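Local coordinates for protein sulfate transporter 4.1, chloroplastic (Arabidopsis thaliana, PDB 7LHV) that carries sulfate across a membrane together with protons, as an H(+)/sulfate cotransporter of the SLC26/SulP family, at residues L473-G476 with I477-V481. Numbering follows the deposited sequence.
Sequences LFFG and IEIGV. With S1P ((2S,3R,4E)-2-amino-3-hydroxyoctadec-4-en-1-yl dihydrogen phosphate), chain C.
Two first torsions bring Phe475 CB and Ile479 CG2 together: in Phe475 the ring carbon CG stands anti to the carbonyl carbon (chi1 -56°), leading the ring away beside its own backbone N, while in Ile479 the methyl CG2 lies anti to the backbone N. The phenylalanine thus touches mainly through its methylene, CB resting 3.9 Å from CG2 of Ile479, with Ile479 CD1 on the same carbon at 4.0 Å. The aromatic ring lies on the surface, where it may face lipid, since the segment is predicted to span the membrane. The backbone turns its corner at Phe475, which leaves helical geometry, and Gly476, extended (psi 169°) at the N-cap position. Gly480, buried and without a side chain, gives its backbone N to Gly476 O at 3.1 Å; the N-H...O angle is 161°, the donor above the carbonyl plane. Glu478 and Ile479 belong to the pocket around the bound sphingosine phosphate. Glu478 CB and CG run beside lipid C4, and the extended chain takes OE1 to the head group, 3.2 Å from O1 and 3.4 Å from phosphate O23. A carboxylate so near a phosphate would probably be disfavoured unless a proton or the amine N2, 3.9 Å from Glu478 CD, offsets it. Ile479 CG1 approaches phosphate O24 at 3.5 Å, and Val481 CG1 touches the lipid tail. The corner links helix 459-474 to helix 477-496; Ile477 packs on Leu157 and Leu158 of helix 153-166, where Glu478 touches Asn161, and, with Val481, on Phe212 of helix 206-229, while Phe474 meets Val240 of helix 239-249.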
loop_
_atom_site.group_PDB
_atom_site.type_symbol
_atom_site.label_atom_id
_atom_site.label_comp_id
_atom_site.label_asym_id
_atom_site.label_seq_id
_atom_site.Cartn_x
_atom_site.Cartn_y
_atom_site.Cartn_z
ATOM N N LEU A 473 -3.555 22.347 2.881
ATOM C CA LEU A 473 -3.907 23.743 3.096
ATOM C C LEU A 473 -5.251 24.080 2.463
ATOM O O LEU A 473 -6.123 24.672 3.112
ATOM C CB LEU A 473 -2.807 24.638 2.530
ATOM C CG LEU A 473 -2.541 25.966 3.229
ATOM C CD1 LEU A 473 -1.999 25.732 4.622
ATOM C CD2 LEU A 473 -1.585 26.812 2.408
ATOM N N PHE A 474 -5.444 23.705 1.199
ATOM C CA PHE A 474 -6.631 24.124 0.462
ATOM C C PHE A 474 -7.805 23.172 0.644
ATOM O O PHE A 474 -8.955 23.615 0.702
ATOM C CB PHE A 474 -6.298 24.272 -1.022
ATOM C CG PHE A 474 -5.520 25.509 -1.336
ATOM C CD1 PHE A 474 -6.153 26.736 -1.413
ATOM C CD2 PHE A 474 -4.155 25.451 -1.539
ATOM C CE1 PHE A 474 -5.439 27.880 -1.693
ATOM C CE2 PHE A 474 -3.437 26.592 -1.821
ATOM C CZ PHE A 474 -4.078 27.808 -1.898
ATOM N N PHE A 475 -7.541 21.877 0.728
ATOM C CA PHE A 475 -8.570 20.890 0.991
ATOM C C PHE A 475 -8.512 20.496 2.464
ATOM O O PHE A 475 -7.777 21.086 3.259
ATOM C CB PHE A 475 -8.398 19.699 0.047
ATOM C CG PHE A 475 -8.407 20.079 -1.405
ATOM C CD1 PHE A 475 -9.598 20.186 -2.098
ATOM C CD2 PHE A 475 -7.225 20.345 -2.072
ATOM C CE1 PHE A 475 -9.607 20.543 -3.430
ATOM C CE2 PHE A 475 -7.230 20.704 -3.404
ATOM C CZ PHE A 475 -8.422 20.802 -4.082
ATOM N N GLY A 476 -9.289 19.494 2.843
ATOM C CA GLY A 476 -9.378 19.120 4.238
ATOM C C GLY A 476 -8.111 18.465 4.754
ATOM O O GLY A 476 -7.186 18.127 4.015
ATOM N N ILE A 477 -8.068 18.308 6.078
ATOM C CA ILE A 477 -6.996 17.539 6.701
ATOM C C ILE A 477 -7.060 16.087 6.252
ATOM O O ILE A 477 -6.036 15.468 5.946
ATOM C CB ILE A 477 -7.077 17.658 8.234
ATOM C CG1 ILE A 477 -6.492 18.987 8.705
ATOM C CG2 ILE A 477 -6.356 16.501 8.900
ATOM C CD1 ILE A 477 -6.937 19.374 10.092
ATOM N N GLU A 478 -8.268 15.519 6.213
ATOM C CA GLU A 478 -8.425 14.120 5.832
ATOM C C GLU A 478 -8.011 13.884 4.386
ATOM O O GLU A 478 -7.372 12.874 4.073
ATOM C CB GLU A 478 -9.869 13.683 6.064
ATOM C CG GLU A 478 -10.304 13.810 7.512
ATOM C CD GLU A 478 -11.807 13.798 7.674
ATOM O OE1 GLU A 478 -12.515 13.852 6.647
ATOM O OE2 GLU A 478 -12.280 13.734 8.827
ATOM N N ILE A 479 -8.367 14.804 3.487
ATOM C CA ILE A 479 -7.958 14.669 2.092
ATOM C C ILE A 479 -6.442 14.730 1.973
ATOM O O ILE A 479 -5.835 13.952 1.229
ATOM C CB ILE A 479 -8.641 15.740 1.224
ATOM C CG1 ILE A 479 -10.141 15.459 1.122
ATOM C CG2 ILE A 479 -8.018 15.785 -0.157
ATOM C CD1 ILE A 479 -10.936 16.607 0.554
ATOM N N GLY A 480 -5.806 15.654 2.695
ATOM C CA GLY A 480 -4.355 15.734 2.661
ATOM C C GLY A 480 -3.685 14.486 3.205
ATOM O O GLY A 480 -2.689 14.015 2.655
ATOM N N VAL A 481 -4.227 13.935 4.293
ATOM C CA VAL A 481 -3.690 12.697 4.851
ATOM C C VAL A 481 -3.818 11.564 3.844
ATOM O O VAL A 481 -2.879 10.782 3.639
ATOM C CB VAL A 481 -4.401 12.357 6.173
ATOM C CG1 VAL A 481 -4.164 10.906 6.548
ATOM C CG2 VAL A 481 -3.930 13.275 7.279
HETATM C C1 S1P C . -12.018 10.980 4.003
HETATM O O1 S1P C . -13.106 11.902 4.173
HETATM C C2 S1P C . -12.136 9.943 5.098
HETATM N N2 S1P C . -12.986 10.390 6.209
HETATM C C3 S1P C . -10.763 9.453 5.581
HETATM O O3 S1P C . -10.858 8.034 5.561
HETATM C C4 S1P C . -10.403 9.939 6.952
HETATM C C5 S1P C . -9.273 9.687 7.591
HETATM C C6 S1P C . -8.069 8.902 7.183
HETATM C C7 S1P C . -7.528 7.953 8.257
HETATM C C8 S1P C . -6.146 7.407 7.944
HETATM C C9 S1P C . -5.530 6.551 9.034
HETATM C C10 S1P C . -4.098 6.132 8.756
HETATM C C11 S1P C . -3.051 6.808 9.616
HETATM C C12 S1P C . -1.871 7.332 8.837
HETATM C C13 S1P C . -1.034 8.353 9.555
HETATM C C14 S1P C . -1.176 9.746 8.997
HETATM C C15 S1P C . 0.121 10.476 8.734
HETATM C C16 S1P C . -0.039 11.856 8.130
HETATM C C17 S1P C . 0.544 12.064 6.752
HETATM P P22 S1P C . -13.371 12.852 2.944
HETATM O O23 S1P C . -13.577 14.269 3.486
HETATM O O24 S1P C . -12.105 12.789 2.123
HETATM O O25 S1P C . -14.532 12.346 2.190
#